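Local atomic coordinates of glycosylation Associate Protein 2 (PDB entry 6OYC), a protein that probably takes part, with its Gap partners, in the glycosylation and accessory Sec-dependent secretion of a serine-rich streptococcal surface protein. Residues B[288-301]-B[354-368]. Sequence-based numbering, arbitrary orientation.
Sequences FDPVDFKPPLTVYF and KLAFLNFSSDQLILS
Leu-297 N donates to Gln-364 O and its O accepts from Ile-366 N, within a ladder of backbone hydrogen bonds that joins strands 297-301 and 365-368, parallel and at 17° to each other. Val-299 N reaches Ile-366 O (2.7 Å), and Phe-301 N donates to Ser-368 O. Val-299 O takes the hydroxyl of Ser-368, whose OG lies 2.6 Å away and above the carbonyl plane, while the bond from Ser-368 N is weak. With chi1 at 56°, OG sits between its own backbone N and carbonyl carbon, turned back to Val-299; it is also hydrogen-bonded to Tyr-506 and lies in plane at the edge of the Tyr-300 ring.

Apolar contacts line both faces of the pair. Val-299 meets Leu-365 CD1 through CG2 and Leu-367 CD2 through CB on the face carrying Leu-297, which helix 341-358 covers. On the other face Pro-296 CG touches Ile-366 CD1 at 3.4 Å, beneath helix 495-514.

Ring contacts join the end of strand 283-289 and the loop after it to the last turn of helix 341-358 and to Phe-360 beyond it. Pro-295 CG lies over one face of Phe-360, 3.9 Å from its centroid, in a CH-pi contact; Leu-358 CB covers the opposite face. Lys-354, bent at chi2, lays CD over the Phe-288 ring, 4.0 Å from the centroid, and carries NZ on to a salt bridge with Glu-274. Leu-358 CD1 meets the Phe-288 edge, while CD2 touches Phe-293 CD2 at 3.8 Å.

Helix 341-358, ended by a Schellman motif at Asn-359, connects strand 323-327 to strand 365-370 in a right-handed beta-alpha-beta crossover of the alpha/beta-hydrolase fold, its segment 354-358 passing over the intervening strand 297-301 at 161°; strand 365-370 runs toward a probable nucleophile elbow at Ser-371.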
loop_
_atom_site.group_PDB
_atom_site.type_symbol
_atom_site.label_atom_id
_atom_site.label_comp_id
_atom_site.label_asym_id
_atom_site.label_seq_id
_atom_site.Cartn_x
_atom_site.Cartn_y
_atom_site.Cartn_z
ATOM N N PHE B 288 7.437 -3.643 -3.740
ATOM C CA PHE B 288 8.664 -3.633 -4.532
ATOM C C PHE B 288 8.942 -5.011 -5.119
ATOM O O PHE B 288 8.947 -6.005 -4.388
ATOM C CB PHE B 288 9.845 -3.160 -3.679
ATOM C CG PHE B 288 11.201 -3.401 -4.301
ATOM C CD1 PHE B 288 11.628 -2.655 -5.398
ATOM C CD2 PHE B 288 12.064 -4.343 -3.757
ATOM C CE1 PHE B 288 12.898 -2.866 -5.956
ATOM C CE2 PHE B 288 13.332 -4.553 -4.300
ATOM C CZ PHE B 288 13.749 -3.812 -5.404
ATOM N N ASP B 289 9.177 -5.056 -6.428
ATOM C CA ASP B 289 9.536 -6.285 -7.149
ATOM C C ASP B 289 10.811 -6.001 -7.940
ATOM O O ASP B 289 10.766 -5.206 -8.904
ATOM C CB ASP B 289 8.401 -6.731 -8.077
ATOM C CG ASP B 289 8.643 -8.108 -8.718
ATOM O OD1 ASP B 289 9.764 -8.656 -8.643
ATOM O OD2 ASP B 289 7.693 -8.653 -9.316
ATOM N N PRO B 290 11.953 -6.606 -7.585
ATOM C CA PRO B 290 13.199 -6.308 -8.321
ATOM C C PRO B 290 13.260 -6.936 -9.701
ATOM O O PRO B 290 14.110 -6.534 -10.493
ATOM C CB PRO B 290 14.291 -6.886 -7.409
ATOM C CG PRO B 290 13.624 -8.080 -6.799
ATOM C CD PRO B 290 12.151 -7.681 -6.596
ATOM N N VAL B 291 12.419 -7.927 -9.999
ATOM C CA VAL B 291 12.331 -8.558 -11.318
ATOM C C VAL B 291 13.707 -9.046 -11.784
ATOM O O VAL B 291 14.286 -9.938 -11.155
ATOM C CB VAL B 291 11.655 -7.606 -12.322
ATOM C CG1 VAL B 291 11.232 -8.355 -13.627
ATOM C CG2 VAL B 291 10.426 -6.983 -11.655
ATOM N N ASP B 292 14.237 -8.508 -12.888
ATOM C CA ASP B 292 15.508 -9.001 -13.427
ATOM C C ASP B 292 16.713 -8.228 -12.911
ATOM O O ASP B 292 17.831 -8.477 -13.368
ATOM C CB ASP B 292 15.510 -8.992 -14.968
ATOM C CG ASP B 292 15.213 -7.615 -15.567
ATOM O OD1 ASP B 292 15.536 -6.576 -14.943
ATOM O OD2 ASP B 292 14.651 -7.577 -16.683
ATOM N N PHE B 293 16.511 -7.297 -11.981
ATOM C CA PHE B 293 17.587 -6.572 -11.309
ATOM C C PHE B 293 18.398 -5.717 -12.277
ATOM O O PHE B 293 19.535 -5.332 -11.975
ATOM C CB PHE B 293 18.521 -7.523 -10.554
ATOM C CG PHE B 293 17.896 -8.203 -9.355
ATOM C CD1 PHE B 293 17.033 -9.283 -9.517
ATOM C CD2 PHE B 293 18.228 -7.806 -8.063
ATOM C CE1 PHE B 293 16.492 -9.944 -8.415
ATOM C CE2 PHE B 293 17.689 -8.464 -6.952
ATOM C CZ PHE B 293 16.821 -9.537 -7.131
ATOM N N LYS B 294 17.818 -5.415 -13.403
ATOM C CA LYS B 294 18.449 -4.580 -14.374
ATOM C C LYS B 294 17.684 -3.280 -14.481
ATOM O O LYS B 294 16.517 -3.246 -14.308
ATOM C CB LYS B 294 18.513 -5.313 -15.694
ATOM C CG LYS B 294 19.201 -6.638 -15.554
ATOM C CD LYS B 294 19.598 -7.211 -16.877
ATOM C CE LYS B 294 19.545 -8.708 -16.858
ATOM N NZ LYS B 294 18.487 -9.165 -17.790
ATOM N N PRO B 295 18.372 -2.203 -14.796
ATOM C CA PRO B 295 17.782 -0.874 -14.908
ATOM C C PRO B 295 16.751 -0.733 -15.969
ATOM O O PRO B 295 16.786 -1.413 -16.934
ATOM C CB PRO B 295 18.960 -0.021 -15.270
ATOM C CG PRO B 295 20.118 -0.732 -14.714
ATOM C CD PRO B 295 19.821 -2.162 -14.936
ATOM N N PRO B 296 15.819 0.163 -15.768
ATOM C CA PRO B 296 15.798 1.012 -14.595
ATOM C C PRO B 296 14.758 0.592 -13.576
ATOM O O PRO B 296 14.014 -0.311 -13.832
ATOM C CB PRO B 296 15.371 2.314 -15.193
ATOM C CG PRO B 296 14.400 1.910 -16.198
ATOM C CD PRO B 296 14.797 0.579 -16.714
ATOM N N LEU B 297 14.731 1.250 -12.428
ATOM C CA LEU B 297 13.707 0.992 -11.428
ATOM C C LEU B 297 12.558 1.963 -11.719
ATOM O O LEU B 297 12.754 3.148 -11.777
ATOM C CB LEU B 297 14.235 1.143 -10.020
ATOM C CG LEU B 297 13.258 1.349 -8.880
ATOM C CD1 LEU B 297 12.355 0.166 -8.738
ATOM C CD2 LEU B 297 13.946 1.618 -7.585
ATOM N N THR B 298 11.366 1.436 -11.883
ATOM C CA THR B 298 10.213 2.255 -12.245
ATOM C C THR B 298 9.221 2.357 -11.086
ATOM O O THR B 298 8.679 1.342 -10.635
ATOM C CB THR B 298 9.528 1.673 -13.472
ATOM O OG1 THR B 298 9.153 0.317 -13.190
ATOM C CG2 THR B 298 10.479 1.713 -14.663
ATOM N N VAL B 299 8.936 3.582 -10.651
ATOM C CA VAL B 299 8.080 3.845 -9.496
ATOM C C VAL B 299 6.754 4.420 -9.978
ATOM O O VAL B 299 6.729 5.416 -10.716
ATOM C CB VAL B 299 8.766 4.807 -8.508
ATOM C CG1 VAL B 299 7.858 5.124 -7.322
ATOM C CG2 VAL B 299 10.101 4.238 -8.040
ATOM N N TYR B 300 5.649 3.807 -9.553
ATOM C CA TYR B 300 4.306 4.302 -9.854
ATOM C C TYR B 300 3.614 4.711 -8.563
ATOM O O TYR B 300 3.391 3.867 -7.690
ATOM C CB TYR B 300 3.477 3.243 -10.576
ATOM C CG TYR B 300 2.109 3.733 -11.001
ATOM C CD1 TYR B 300 1.975 4.803 -11.886
ATOM C CD2 TYR B 300 0.945 3.120 -10.524
ATOM C CE1 TYR B 300 0.725 5.252 -12.282
ATOM C CE2 TYR B 300 -0.312 3.569 -10.910
ATOM C CZ TYR B 300 -0.415 4.633 -11.792
ATOM O OH TYR B 300 -1.658 5.076 -12.185
ATOM N N PHE B 301 3.287 6.002 -8.440
ATOM C CA PHE B 301 2.456 6.477 -7.340
ATOM C C PHE B 301 0.981 6.256 -7.671
ATOM O O PHE B 301 0.510 6.651 -8.744
ATOM C CB PHE B 301 2.693 7.959 -7.070
ATOM C CG PHE B 301 4.000 8.273 -6.385
ATOM C CD1 PHE B 301 5.191 8.273 -7.097
ATOM C CD2 PHE B 301 4.030 8.624 -5.047
ATOM C CE1 PHE B 301 6.385 8.579 -6.484
ATOM C CE2 PHE B 301 5.232 8.936 -4.426
ATOM C CZ PHE B 301 6.411 8.911 -5.144
ATOM N N LYS B 354 15.393 1.290 -2.108
ATOM C CA LYS B 354 15.295 0.255 -3.132
ATOM C C LYS B 354 16.279 0.482 -4.272
ATOM O O LYS B 354 16.729 -0.491 -4.893
ATOM C CB LYS B 354 13.875 0.176 -3.678
ATOM C CG LYS B 354 12.833 0.070 -2.596
ATOM C CD LYS B 354 12.997 -1.188 -1.777
ATOM C CE LYS B 354 12.194 -1.090 -0.480
ATOM N NZ LYS B 354 12.251 -2.367 0.285
ATOM N N LEU B 355 16.605 1.743 -4.576
ATOM C CA LEU B 355 17.723 2.015 -5.473
ATOM C C LEU B 355 19.007 1.419 -4.917
ATOM O O LEU B 355 19.728 0.699 -5.621
ATOM C CB LEU B 355 17.884 3.520 -5.685
ATOM C CG LEU B 355 16.995 4.121 -6.771
ATOM C CD1 LEU B 355 16.890 5.613 -6.586
ATOM C CD2 LEU B 355 17.518 3.803 -8.132
ATOM N N ALA B 356 19.293 1.696 -3.639
ATOM C CA ALA B 356 20.469 1.128 -2.985
ATOM C C ALA B 356 20.474 -0.393 -3.080
ATOM O O ALA B 356 21.464 -0.998 -3.506
ATOM C CB ALA B 356 20.526 1.584 -1.525
ATOM N N PHE B 357 19.366 -1.032 -2.701
ATOM C CA PHE B 357 19.273 -2.488 -2.804
ATOM C C PHE B 357 19.645 -2.979 -4.198
ATOM O O PHE B 357 20.323 -4.000 -4.338
ATOM C CB PHE B 357 17.857 -2.947 -2.444
ATOM C CG PHE B 357 17.627 -4.436 -2.594
ATOM C CD1 PHE B 357 17.907 -5.308 -1.550
ATOM C CD2 PHE B 357 17.098 -4.956 -3.761
ATOM C CE1 PHE B 357 17.666 -6.680 -1.676
ATOM C CE2 PHE B 357 16.860 -6.322 -3.894
ATOM C CZ PHE B 357 17.141 -7.183 -2.852
ATOM N N LEU B 358 19.178 -2.289 -5.242
ATOM C CA LEU B 358 19.510 -2.663 -6.612
ATOM C C LEU B 358 20.901 -2.191 -7.035
ATOM O O LEU B 358 21.355 -2.556 -8.126
ATOM C CB LEU B 358 18.467 -2.098 -7.578
ATOM C CG LEU B 358 17.111 -2.804 -7.598
ATOM C CD1 LEU B 358 16.088 -1.952 -8.320
ATOM C CD2 LEU B 358 17.218 -4.172 -8.252
ATOM N N ASN B 359 21.580 -1.412 -6.189
ATOM C CA ASN B 359 22.786 -0.669 -6.554
ATOM C C ASN B 359 22.591 0.097 -7.860
ATOM O O ASN B 359 23.449 0.104 -8.744
ATOM C CB ASN B 359 24.016 -1.574 -6.623
ATOM C CG ASN B 359 25.272 -0.870 -6.130
ATOM O OD1 ASN B 359 25.699 0.146 -6.694
ATOM N ND2 ASN B 359 25.853 -1.391 -5.050
ATOM N N PHE B 360 21.439 0.736 -7.986
ATOM C CA PHE B 360 21.196 1.675 -9.061
ATOM C C PHE B 360 21.467 3.085 -8.561
ATOM O O PHE B 360 21.440 3.357 -7.357
ATOM C CB PHE B 360 19.760 1.574 -9.578
ATOM C CG PHE B 360 19.443 0.282 -10.266
ATOM C CD1 PHE B 360 20.408 -0.696 -10.422
ATOM C CD2 PHE B 360 18.159 0.044 -10.753
ATOM C CE1 PHE B 360 20.110 -1.886 -11.054
ATOM C CE2 PHE B 360 17.854 -1.140 -11.384
ATOM C CZ PHE B 360 18.835 -2.111 -11.537
ATOM N N SER B 361 21.729 3.983 -9.500
ATOM C CA SER B 361 21.888 5.394 -9.196
ATOM C C SER B 361 20.612 6.148 -9.553
ATOM O O SER B 361 19.694 5.604 -10.168
ATOM C CB SER B 361 23.081 5.984 -9.956
ATOM O OG SER B 361 22.740 6.231 -11.314
ATOM N N SER B 362 20.584 7.430 -9.163
ATOM C CA SER B 362 19.464 8.312 -9.479
ATOM C C SER B 362 19.123 8.280 -10.960
ATOM O O SER B 362 17.945 8.281 -11.338
ATOM C CB SER B 362 19.791 9.745 -9.058
ATOM O OG SER B 362 20.028 9.826 -7.668
ATOM N N ASP B 363 20.137 8.256 -11.818
ATOM C CA ASP B 363 19.869 8.257 -13.248
ATOM C C ASP B 363 19.377 6.914 -13.751
ATOM O O ASP B 363 19.188 6.755 -14.961
ATOM C CB ASP B 363 21.115 8.679 -14.028
ATOM C CG ASP B 363 20.777 9.579 -15.204
ATOM O OD1 ASP B 363 20.115 9.105 -16.156
ATOM O OD2 ASP B 363 21.155 10.767 -15.171
ATOM N N GLN B 364 19.162 5.947 -12.866
ATOM C CA GLN B 364 18.507 4.702 -13.236
ATOM C C GLN B 364 17.140 4.571 -12.555
ATOM O O GLN B 364 16.641 3.461 -12.343
ATOM C CB GLN B 364 19.435 3.528 -12.929
ATOM C CG GLN B 364 20.792 3.656 -13.655
ATOM C CD GLN B 364 21.859 2.684 -13.173
ATOM O OE1 GLN B 364 22.318 2.753 -12.029
ATOM N NE2 GLN B 364 22.281 1.784 -14.060
ATOM N N LEU B 365 16.509 5.712 -12.249
ATOM C CA LEU B 365 15.234 5.780 -11.541
ATOM C C LEU B 365 14.199 6.556 -12.352
ATOM O O LEU B 365 14.499 7.626 -12.889
ATOM C CB LEU B 365 15.421 6.450 -10.175
ATOM C CG LEU B 365 14.141 6.936 -9.497
ATOM C CD1 LEU B 365 13.295 5.727 -9.122
ATOM C CD2 LEU B 365 14.450 7.796 -8.272
ATOM N N ILE B 366 12.971 6.035 -12.421
ATOM C CA ILE B 366 11.860 6.688 -13.126
ATOM C C ILE B 366 10.660 6.797 -12.192
ATOM O O ILE B 366 10.148 5.775 -11.716
ATOM C CB ILE B 366 11.459 5.923 -14.397
ATOM C CG1 ILE B 366 12.667 5.779 -15.323
ATOM C CG2 ILE B 366 10.279 6.619 -15.101
ATOM C CD1 ILE B 366 12.481 4.704 -16.328
ATOM N N LEU B 367 10.182 8.022 -11.974
ATOM C CA LEU B 367 8.984 8.280 -11.179
ATOM C C LEU B 367 7.811 8.598 -12.099
ATOM O O LEU B 367 7.971 9.311 -13.090
ATOM C CB LEU B 367 9.215 9.435 -10.203
ATOM C CG LEU B 367 10.409 9.221 -9.279
ATOM C CD1 LEU B 367 10.699 10.434 -8.419
ATOM C CD2 LEU B 367 10.201 7.990 -8.411
ATOM N N SER B 368 6.630 8.077 -11.761
ATOM C CA SER B 368 5.478 8.169 -12.649
ATOM C C SER B 368 4.176 8.180 -11.857
ATOM O O SER B 368 4.127 7.772 -10.692
ATOM C CB SER B 368 5.450 7.007 -13.639
ATOM O OG SER B 368 5.480 5.771 -12.945
#